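Local structure of angiopoietin-related protein 6 (Homo sapiens, 6Y43) at residues T63-Y68 with R153-Y158; G82-Y87 with D123-R128; S149-D154 with S159-L164. The protein is a secreted angiopoietin-like factor whose calcium-binding, fibrinogen-like globe domain probably serves to recognise other molecules in growth and immune signalling. All coordinates share one frame; numbering follows the deposited sequence.

Contact 1 (T63-Y68 with R153-Y158); sequences TTWQHY and RDRDSY. With CA (calcium ion), chain B; EDO (1,2-ethanediol), chain D.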
loop_
_atom_site.group_PDB
_atom_site.type_symbol
_atom_site.label_atom_id
_atom_site.label_comp_id
_atom_site.label_asym_id
_atom_site.label_seq_id
_atom_site.Cartn_x
_atom_site.Cartn_y
_atom_site.Cartn_z
ATOM N N THR A 63 -4.320 14.194 -2.100
ATOM C CA THR A 63 -4.767 14.821 -0.855
ATOM C C THR A 63 -3.575 15.205 0.016
ATOM O O THR A 63 -2.429 15.004 -0.358
ATOM C CB THR A 63 -5.741 13.910 -0.096
ATOM O OG1 THR A 63 -6.282 14.606 1.036
ATOM C CG2 THR A 63 -5.071 12.644 0.375
ATOM N N THR A 64 -3.884 15.733 1.206
ATOM C CA THR A 64 -2.937 16.474 2.038
ATOM C C THR A 64 -1.931 15.559 2.729
ATOM O O THR A 64 -2.210 14.392 3.014
ATOM C CB THR A 64 -3.665 17.275 3.131
ATOM O OG1 THR A 64 -4.257 16.400 4.098
ATOM C CG2 THR A 64 -4.769 18.159 2.545
ATOM N N TRP A 65 -0.764 16.128 3.054
ATOM C CA TRP A 65 0.185 15.433 3.921
ATOM C C TRP A 65 -0.508 14.921 5.181
ATOM O O TRP A 65 -0.333 13.771 5.579
ATOM C CB TRP A 65 1.355 16.357 4.298
ATOM C CG TRP A 65 2.284 15.723 5.285
ATOM C CD1 TRP A 65 2.292 15.913 6.633
ATOM C CD2 TRP A 65 3.344 14.784 5.005
ATOM N NE1 TRP A 65 3.273 15.154 7.210
ATOM C CE2 TRP A 65 3.940 14.455 6.231
ATOM C CE3 TRP A 65 3.845 14.193 3.831
ATOM C CZ2 TRP A 65 5.022 13.569 6.325
ATOM C CZ3 TRP A 65 4.922 13.323 3.929
ATOM C CH2 TRP A 65 5.487 13.005 5.160
ATOM N N GLN A 66 -1.320 15.759 5.821
ATOM C CA GLN A 66 -1.983 15.314 7.043
ATOM C C GLN A 66 -2.853 14.083 6.789
ATOM O O GLN A 66 -2.953 13.193 7.643
ATOM C CB GLN A 66 -2.822 16.449 7.622
ATOM C CG GLN A 66 -3.574 16.089 8.910
ATOM C CD GLN A 66 -2.660 15.553 10.006
ATOM O OE1 GLN A 66 -1.548 16.042 10.199
ATOM N NE2 GLN A 66 -3.129 14.544 10.723
ATOM N N HIS A 67 -3.543 14.046 5.647
ATOM C CA HIS A 67 -4.368 12.875 5.340
ATOM C C HIS A 67 -3.496 11.663 5.033
ATOM O O HIS A 67 -3.798 10.553 5.481
ATOM C CB HIS A 67 -5.326 13.187 4.188
ATOM C CG HIS A 67 -6.512 14.003 4.613
ATOM N ND1 HIS A 67 -6.781 15.252 4.097
ATOM C CD2 HIS A 67 -7.463 13.771 5.543
ATOM C CE1 HIS A 67 -7.862 15.746 4.678
ATOM N NE2 HIS A 67 -8.296 14.866 5.560
ATOM N N TYR A 68 -2.391 11.846 4.306
ATOM C CA TYR A 68 -1.477 10.727 4.098
ATOM C C TYR A 68 -0.880 10.242 5.414
ATOM O O TYR A 68 -0.607 9.042 5.566
ATOM C CB TYR A 68 -0.364 11.114 3.093
ATOM C CG TYR A 68 -0.778 10.746 1.695
ATOM C CD1 TYR A 68 -0.733 9.418 1.271
ATOM C CD2 TYR A 68 -1.302 11.684 0.827
ATOM C CE1 TYR A 68 -1.177 9.037 0.020
ATOM C CE2 TYR A 68 -1.739 11.315 -0.436
ATOM C CZ TYR A 68 -1.692 9.983 -0.830
ATOM O OH TYR A 68 -2.132 9.591 -2.066
ATOM N N ARG A 153 5.138 18.975 -0.431
ATOM C CA ARG A 153 6.337 18.481 0.236
ATOM C C ARG A 153 7.118 17.698 -0.811
ATOM O O ARG A 153 7.128 16.460 -0.826
ATOM C CB ARG A 153 5.999 17.652 1.427
ATOM C CG ARG A 153 5.714 18.493 2.685
ATOM C CD ARG A 153 4.967 17.619 3.608
ATOM N NE ARG A 153 4.659 18.132 4.941
ATOM C CZ ARG A 153 3.681 18.985 5.215
ATOM N NH1 ARG A 153 2.962 19.542 4.245
ATOM N NH2 ARG A 153 3.438 19.301 6.476
ATOM N N ASP A 154 7.780 18.439 -1.693
ATOM C CA ASP A 154 8.601 17.859 -2.757
ATOM C C ASP A 154 9.942 17.459 -2.162
ATOM O O ASP A 154 10.824 18.293 -1.955
ATOM C CB ASP A 154 8.765 18.849 -3.905
ATOM C CG ASP A 154 9.652 18.326 -5.038
ATOM O OD1 ASP A 154 10.288 17.259 -4.871
ATOM O OD2 ASP A 154 9.715 19.011 -6.076
ATOM N N ARG A 155 10.093 16.169 -1.887
ATOM C CA ARG A 155 11.313 15.590 -1.351
ATOM C C ARG A 155 11.950 14.623 -2.333
ATOM O O ARG A 155 12.827 13.844 -1.957
ATOM C CB ARG A 155 11.005 14.862 -0.051
ATOM C CG ARG A 155 10.438 15.786 0.950
ATOM C CD ARG A 155 9.678 15.075 2.027
ATOM N NE ARG A 155 9.467 16.016 3.119
ATOM C CZ ARG A 155 8.547 15.880 4.053
ATOM N NH1 ARG A 155 7.733 14.826 4.036
ATOM N NH2 ARG A 155 8.453 16.798 5.003
ATOM N N ASP A 156 11.480 14.626 -3.569
ATOM C CA ASP A 156 11.895 13.604 -4.508
ATOM C C ASP A 156 13.254 13.970 -5.111
ATOM O O ASP A 156 13.917 14.950 -4.740
ATOM C CB ASP A 156 10.812 13.400 -5.567
ATOM C CG ASP A 156 10.573 14.629 -6.434
ATOM O OD1 ASP A 156 11.553 15.300 -6.850
ATOM O OD2 ASP A 156 9.396 14.898 -6.759
ATOM N N SER A 157 13.686 13.140 -6.048
ATOM C CA SER A 157 14.981 13.306 -6.699
ATOM C C SER A 157 14.842 13.818 -8.125
ATOM O O SER A 157 15.757 13.664 -8.932
ATOM C CB SER A 157 15.738 11.981 -6.667
ATOM O OG SER A 157 16.050 11.632 -5.322
ATOM N N TYR A 158 13.713 14.453 -8.426
ATOM C CA TYR A 158 13.374 14.982 -9.732
ATOM C C TYR A 158 13.502 16.501 -9.749
ATOM O O TYR A 158 13.307 17.176 -8.750
ATOM C CB TYR A 158 11.950 14.579 -10.105
ATOM C CG TYR A 158 11.502 14.990 -11.484
ATOM C CD1 TYR A 158 12.286 14.745 -12.601
ATOM C CD2 TYR A 158 10.275 15.613 -11.658
ATOM C CE1 TYR A 158 11.858 15.116 -13.871
ATOM C CE2 TYR A 158 9.825 15.965 -12.909
ATOM C CZ TYR A 158 10.634 15.735 -14.017
ATOM O OH TYR A 158 10.178 16.111 -15.257
HETATM CA CA CA B . 11.567 17.590 -7.025
HETATM C C1 EDO D . -0.705 14.464 -3.343
HETATM O O1 EDO D . 0.715 14.609 -3.452
HETATM C C2 EDO D . -1.334 15.843 -3.121
HETATM O O2 EDO D . -0.829 16.379 -1.885
HETATM O O HOH W 1 13.511 17.417 -5.622
HETATM O O HOH W 2 12.336 19.873 -7.398
#
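The guanidinium of Arg153 lies flat over the five-membered ring of Trp65, the two planes 3° apart and their centres 3.9 Å apart. The stack is offset: NE of Arg153 sits 3.4 Å from Trp65 CG, NH2 lies over CD1, and CD covers the CD2–CE3 bond. An extended chain from CG to NE carries the charged group out to the indole. Arg155 comes from the same side of the indole plane but is turned differently, its guanidinium almost perpendicular to the ring at 88°. Here NH1 leads, 3.1 Å from Trp65 CH2, and CZ stands over the six-membered ring, 4.7 Å from its centroid, so both arginines make cation-pi contacts with one tryptophan. Arg155 NH1 also bonds to the carbonyl of Phe148, while Trp65 NE1 is held by Glu121, which fixes the turn of the indole. With chi1 at 175°, CG points away from the backbone N, and the ring leaves the first turn of helix 65-70 toward the 153-158 loop.

Farther along, that loop wraps the calcium ion. Asp154 grips it with both carboxylate oxygens, Asp156 OD1 binds at 2.3 Å, and Tyr158 O and two waters join them; Gly160 O completes the site. Two successive Asx turns, Asp156 N to Asp154 OD1 and Tyr158 N to Asp156 OD1 at 2.8 Å, curl the backbone round the metal. Were Trp65 an alanine, both guanidinium groups would lose their aromatic surface, and Arg153 would probably be freer to turn about its remaining hold on Asp152. The indole takes two positive charges on one side, their nearness probably eased by the salt bridge of Arg153 NH1 to Asp152. A stack and a second, upright cation-pi contact thus tie the calcium-binding loop to helix 65-70, with no hydrogen bond across.

Contact 2 (G82-Y87 with D123-R128); sequences GLEPVY and DHYRLR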
loop_
_atom_site.group_PDB
_atom_site.type_symbol
_atom_site.label_atom_id
_atom_site.label_comp_id
_atom_site.label_asym_id
_atom_site.label_seq_id
_atom_site.Cartn_x
_atom_site.Cartn_y
_atom_site.Cartn_z
ATOM N N GLY A 82 -2.460 4.988 6.417
ATOM C CA GLY A 82 -1.762 6.130 6.986
ATOM C C GLY A 82 -0.307 5.841 7.285
ATOM O O GLY A 82 0.039 4.773 7.800
ATOM N N LEU A 83 0.552 6.820 6.987
ATOM C CA LEU A 83 1.968 6.652 7.260
ATOM C C LEU A 83 2.233 6.416 8.741
ATOM O O LEU A 83 3.093 5.601 9.101
ATOM C CB LEU A 83 2.723 7.877 6.777
ATOM C CG LEU A 83 2.706 8.070 5.257
ATOM C CD1 LEU A 83 3.005 9.534 4.932
ATOM C CD2 LEU A 83 3.659 7.144 4.532
ATOM N N GLU A 84 1.533 7.142 9.623
ATOM C CA GLU A 84 1.816 6.970 11.047
ATOM C C GLU A 84 1.353 5.598 11.513
ATOM O O GLU A 84 2.153 4.871 12.127
ATOM C CB GLU A 84 1.196 8.112 11.854
ATOM C CG GLU A 84 1.497 8.024 13.364
ATOM C CD GLU A 84 3.000 8.065 13.690
ATOM O OE1 GLU A 84 3.806 8.512 12.833
ATOM O OE2 GLU A 84 3.375 7.650 14.816
ATOM N N PRO A 85 0.116 5.166 11.252
ATOM C CA PRO A 85 -0.248 3.783 11.610
ATOM C C PRO A 85 0.703 2.739 11.026
ATOM O O PRO A 85 1.106 1.788 11.713
ATOM C CB PRO A 85 -1.675 3.651 11.052
ATOM C CG PRO A 85 -2.191 5.051 10.968
ATOM C CD PRO A 85 -0.993 5.910 10.637
ATOM N N VAL A 86 1.115 2.901 9.775
ATOM C CA VAL A 86 1.997 1.893 9.184
ATOM C C VAL A 86 3.375 1.933 9.841
ATOM O O VAL A 86 4.008 0.890 10.064
ATOM C CB VAL A 86 2.091 2.078 7.656
ATOM C CG1 VAL A 86 3.162 1.145 7.085
ATOM C CG2 VAL A 86 0.750 1.841 7.002
ATOM N N TYR A 87 3.871 3.136 10.141
ATOM C CA TYR A 87 5.094 3.264 10.921
ATOM C C TYR A 87 4.973 2.514 12.245
ATOM O O TYR A 87 5.860 1.740 12.622
ATOM C CB TYR A 87 5.407 4.747 11.171
ATOM C CG TYR A 87 6.459 4.917 12.242
ATOM C CD1 TYR A 87 7.780 4.566 11.992
ATOM C CD2 TYR A 87 6.125 5.394 13.505
ATOM C CE1 TYR A 87 8.735 4.680 12.971
ATOM C CE2 TYR A 87 7.085 5.509 14.495
ATOM C CZ TYR A 87 8.387 5.153 14.215
ATOM O OH TYR A 87 9.361 5.266 15.181
ATOM N N ASP A 123 11.848 11.682 9.936
ATOM C CA ASP A 123 12.696 11.268 8.828
ATOM C C ASP A 123 11.859 11.010 7.583
ATOM O O ASP A 123 12.212 10.171 6.739
ATOM C CB ASP A 123 13.521 10.047 9.222
ATOM C CG ASP A 123 14.455 10.340 10.386
ATOM O OD1 ASP A 123 13.990 10.354 11.546
ATOM O OD2 ASP A 123 15.652 10.585 10.140
ATOM N N HIS A 124 10.721 11.709 7.492
ATOM C CA HIS A 124 9.900 11.802 6.288
ATOM C C HIS A 124 9.375 10.445 5.829
ATOM O O HIS A 124 9.157 10.238 4.630
ATOM C CB HIS A 124 10.680 12.474 5.144
ATOM C CG HIS A 124 11.135 13.869 5.472
ATOM N ND1 HIS A 124 12.012 14.590 4.682
ATOM C CD2 HIS A 124 10.819 14.675 6.513
ATOM C CE1 HIS A 124 12.216 15.775 5.232
ATOM N NE2 HIS A 124 11.489 15.858 6.328
ATOM N N TYR A 125 9.197 9.517 6.772
ATOM C CA TYR A 125 8.611 8.212 6.482
ATOM C C TYR A 125 9.331 7.525 5.322
ATOM O O TYR A 125 8.725 6.834 4.499
ATOM C CB TYR A 125 7.118 8.350 6.203
ATOM C CG TYR A 125 6.281 8.778 7.407
ATOM C CD1 TYR A 125 6.101 7.935 8.492
ATOM C CD2 TYR A 125 5.674 10.017 7.431
ATOM C CE1 TYR A 125 5.330 8.315 9.580
ATOM C CE2 TYR A 125 4.887 10.418 8.511
ATOM C CZ TYR A 125 4.710 9.551 9.572
ATOM O OH TYR A 125 3.955 9.937 10.662
ATOM N N ARG A 126 10.655 7.666 5.306
ATOM C CA ARG A 126 11.496 7.000 4.325
ATOM C C ARG A 126 11.190 5.505 4.263
ATOM O O ARG A 126 11.082 4.836 5.286
ATOM C CB ARG A 126 12.970 7.206 4.691
ATOM C CG ARG A 126 13.540 8.540 4.296
ATOM C CD ARG A 126 15.072 8.637 4.530
ATOM N NE ARG A 126 15.458 9.984 4.136
ATOM C CZ ARG A 126 15.940 10.299 2.949
ATOM N NH1 ARG A 126 16.179 9.350 2.041
ATOM N NH2 ARG A 126 16.221 11.567 2.681
ATOM N N LEU A 127 11.108 4.992 3.045
ATOM C CA LEU A 127 10.826 3.585 2.804
ATOM C C LEU A 127 12.061 2.710 2.992
ATOM O O LEU A 127 13.169 3.087 2.595
ATOM C CB LEU A 127 10.309 3.405 1.383
ATOM C CG LEU A 127 9.922 2.016 0.868
ATOM C CD1 LEU A 127 8.733 1.444 1.646
ATOM C CD2 LEU A 127 9.624 2.137 -0.607
ATOM N N ARG A 128 11.863 1.545 3.632
ATOM C CA ARG A 128 12.868 0.473 3.680
ATOM C C ARG A 128 12.205 -0.818 3.192
ATOM O O ARG A 128 11.110 -1.104 3.606
ATOM C CB ARG A 128 13.391 0.295 5.104
ATOM C CG ARG A 128 14.489 1.238 5.568
ATOM C CD ARG A 128 13.825 2.488 6.090
ATOM N NE ARG A 128 14.767 3.487 6.564
ATOM C CZ ARG A 128 15.468 4.307 5.783
ATOM N NH1 ARG A 128 15.336 4.241 4.457
ATOM N NH2 ARG A 128 16.301 5.196 6.319
#
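In this fibrinogen-like globe, helix 83-90 packs against the turn that leads into strand 127-133, and Tyr125 is the side chain that bridges them. Leu83 sits squarely on one face of the phenol: its CB is 3.5 Å from the ring centroid and only 3° off the ring normal, a textbook CH-pi contact. Its CD1 branch carries the cover outward, 3.7 Å from Tyr125 CD2. On that same side Leu83 O stands above the ring plane, outside the rim, 3.5 Å from Tyr125 CE1, and at the edge the CB of Tyr87 lies near the plane, 3.9 Å from CE1.

At the far end of the ring, Tyr125 OH donates to Glu84 OE1 2.6 Å away, which receives it on its anti lone pair, pointing away from OE2. The first bond of the glutamate side chain does not aim at the tyrosine; the bend at chi2 (60°) brings the carboxylate round to the hydroxyl, and OE2 is engaged by Gln88 one turn on. Both oxygens are therefore held, and the carboxylate has little reason to rotate.

His124 and Tyr125 both have left-handed helical backbone angles, and this unusual pair makes the sharp turn from which the ring projects at the helix. Tyr125 O bonds to Trp171 on another loop, while Lys69 of helix 65-70 touches both Glu84 and Tyr125. The phenol is thus covered by hydrocarbon on a face and secured at its polar end by a short bond to a carboxylate, an arrangement likely to fix the ring's position and to draw electron density onto its oxygen.

Contact 3 (S149-D154 with S159-L164); sequences STVDRD and SGNCAL. With CA (calcium ion), chain B; EDO (1,2-ethanediol), chain D.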
loop_
_atom_site.group_PDB
_atom_site.type_symbol
_atom_site.label_atom_id
_atom_site.label_comp_id
_atom_site.label_asym_id
_atom_site.label_seq_id
_atom_site.Cartn_x
_atom_site.Cartn_y
_atom_site.Cartn_z
ATOM N N SER A 149 6.851 11.954 -0.412
ATOM C CA SER A 149 6.513 13.264 -0.944
ATOM C C SER A 149 5.014 13.397 -1.198
ATOM O O SER A 149 4.349 12.447 -1.637
ATOM C CB SER A 149 7.235 13.542 -2.283
ATOM O OG SER A 149 8.618 13.782 -2.143
ATOM N N THR A 150 4.501 14.614 -0.980
ATOM C CA THR A 150 3.198 15.037 -1.494
ATOM C C THR A 150 3.389 16.352 -2.255
ATOM O O THR A 150 4.478 16.916 -2.282
ATOM C CB THR A 150 2.167 15.197 -0.372
ATOM O OG1 THR A 150 2.631 16.158 0.585
ATOM C CG2 THR A 150 1.897 13.871 0.325
ATOM N N VAL A 151 2.322 16.881 -2.865
ATOM C CA VAL A 151 2.530 18.016 -3.772
ATOM C C VAL A 151 3.151 19.242 -3.072
ATOM O O VAL A 151 3.979 19.953 -3.668
ATOM C CB VAL A 151 1.206 18.355 -4.491
ATOM C CG1 VAL A 151 0.197 18.928 -3.527
ATOM C CG2 VAL A 151 1.475 19.331 -5.635
ATOM N N ASP A 152 2.846 19.466 -1.801
ATOM C CA ASP A 152 3.438 20.613 -1.108
ATOM C C ASP A 152 4.727 20.256 -0.375
ATOM O O ASP A 152 5.374 21.152 0.200
ATOM C CB ASP A 152 2.420 21.264 -0.152
ATOM C CG ASP A 152 2.135 20.454 1.116
ATOM O OD1 ASP A 152 2.665 19.343 1.316
ATOM O OD2 ASP A 152 1.347 20.973 1.947
ATOM N N ARG A 153 5.138 18.975 -0.431
ATOM C CA ARG A 153 6.337 18.481 0.236
ATOM C C ARG A 153 7.118 17.698 -0.811
ATOM O O ARG A 153 7.128 16.460 -0.826
ATOM C CB ARG A 153 5.999 17.652 1.427
ATOM C CG ARG A 153 5.714 18.493 2.685
ATOM C CD ARG A 153 4.967 17.619 3.608
ATOM N NE ARG A 153 4.659 18.132 4.941
ATOM C CZ ARG A 153 3.681 18.985 5.215
ATOM N NH1 ARG A 153 2.962 19.542 4.245
ATOM N NH2 ARG A 153 3.438 19.301 6.476
ATOM N N ASP A 154 7.780 18.439 -1.693
ATOM C CA ASP A 154 8.601 17.859 -2.757
ATOM C C ASP A 154 9.942 17.459 -2.162
ATOM O O ASP A 154 10.824 18.293 -1.955
ATOM C CB ASP A 154 8.765 18.849 -3.905
ATOM C CG ASP A 154 9.652 18.326 -5.038
ATOM O OD1 ASP A 154 10.288 17.259 -4.871
ATOM O OD2 ASP A 154 9.715 19.011 -6.076
ATOM N N SER A 159 13.870 17.029 -10.913
ATOM C CA SER A 159 14.020 18.472 -11.090
ATOM C C SER A 159 12.728 19.197 -10.809
ATOM O O SER A 159 12.737 20.334 -10.358
ATOM C CB SER A 159 14.466 18.827 -12.524
ATOM O OG SER A 159 15.350 17.913 -13.103
ATOM N N GLY A 160 11.623 18.574 -11.120
ATOM C CA GLY A 160 10.315 19.118 -10.843
ATOM C C GLY A 160 9.635 18.402 -9.744
ATOM O O GLY A 160 10.291 17.770 -8.921
ATOM N N ASN A 161 8.357 18.486 -9.694
ATOM C CA ASN A 161 7.537 18.008 -8.574
ATOM C C ASN A 161 6.782 16.753 -9.020
ATOM O O ASN A 161 5.720 16.836 -9.645
ATOM C CB ASN A 161 6.575 19.110 -8.123
ATOM C CG ASN A 161 5.821 18.741 -6.850
ATOM O OD1 ASN A 161 5.577 17.562 -6.550
ATOM N ND2 ASN A 161 5.398 19.750 -6.124
ATOM N N CYS A 162 7.318 15.580 -8.668
ATOM C CA CYS A 162 6.717 14.342 -9.157
ATOM C C CYS A 162 5.244 14.227 -8.774
ATOM O O CYS A 162 4.408 13.832 -9.598
ATOM C CB CYS A 162 7.472 13.131 -8.620
ATOM S SG CYS A 162 9.110 12.948 -9.273
ATOM N N ALA A 163 4.907 14.569 -7.527
ATOM C CA ALA A 163 3.529 14.434 -7.056
ATOM C C ALA A 163 2.570 15.321 -7.843
ATOM O O ALA A 163 1.396 14.973 -8.028
ATOM C CB ALA A 163 3.471 14.796 -5.573
ATOM N N LEU A 164 3.035 16.504 -8.255
ATOM C CA LEU A 164 2.210 17.412 -9.046
ATOM C C LEU A 164 1.785 16.763 -10.351
ATOM O O LEU A 164 0.657 16.966 -10.821
ATOM C CB LEU A 164 2.991 18.696 -9.335
ATOM C CG LEU A 164 2.327 19.798 -10.164
ATOM C CD1 LEU A 164 1.147 20.379 -9.426
ATOM C CD2 LEU A 164 3.350 20.882 -10.484
HETATM CA CA CA B . 11.567 17.590 -7.025
HETATM C C1 EDO D . -0.705 14.464 -3.343
HETATM O O1 EDO D . 0.715 14.609 -3.452
HETATM C C2 EDO D . -1.334 15.843 -3.121
HETATM O O2 EDO D . -0.829 16.379 -1.885
HETATM O O HOH W 2 12.336 19.873 -7.398
HETATM O O HOH W 1 13.511 17.417 -5.622
#
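Asp154 OD2 and the carbonyl oxygen of Gly160 stand just 3.2 Å apart with no proton between them, a pairing of two acceptors that is tolerable because the calcium ion binds both. Gly160 O makes one of the shorter metal bonds, 2.3 Å, and so draws the start of the 159-164 segment onto the aspartate.

Next along, Asn161 does two jobs with one amide. Its ND2 donates to Val151 O at 2.8 Å, a nearly straight bond (158°) that lands on a lone pair of the carbonyl and lies in the amide plane. Its OD1 meanwhile accepts from Leu164 N at 3.2 Å, from well above the amide carbonyl plane, which makes Asn161 the N-cap of helix 162-166. Having CG opposite the backbone N (chi1 -173°) sends the amide across to Val151.

The receiving segment is bent by a type I turn from Thr150 to Arg153, closed by Arg153 N to Thr150 O at 2.8 Å. Arg153 NH1 and Asp152 OD1 form their salt bridge within the turn. Across the contact, the methyl of Ala163 presses against the peptide, CB to Val151 N at 3.6 Å, and Val151 CG2 rests 3.9 Å from Leu164 CD1. The ethanediol, probably from the crystallisation liquor, bonds only weakly to Val151 N. Cys162 ties the helix start to Cys175 by a disulfide, and its N is bonded to Asp156 OD2.

Metal, amide and methyl contacts thus act together: the calcium probably offsets the repulsion of its oxygens, and the asparagine couples the helix start to the turn directly.

Contacts 1 and 3 meet at the calcium site, which segments 153-158, 149-154 and 159-164 build; their centres are about 6 Å apart, and they share Arg153, Asp154, the ion and both its waters. They are also stitched directly, Ser149 OG to Arg155 N at 2.8 Å, and Tyr68 CD2 rests 3.9 Å from Thr150 CG2. Contact 2 lies farther in, its centre about 12 Å from that of contact 1 and about 17 Å from that of contact 3, which it does not touch. Contact 1 is the bridge: Trp65 CH2 packs on Tyr125 CD2 at 3.8 Å, and Tyr68 O probably accepts from Leu83 N. Along the chain, contact 2 nests within the loop closed by contact 1.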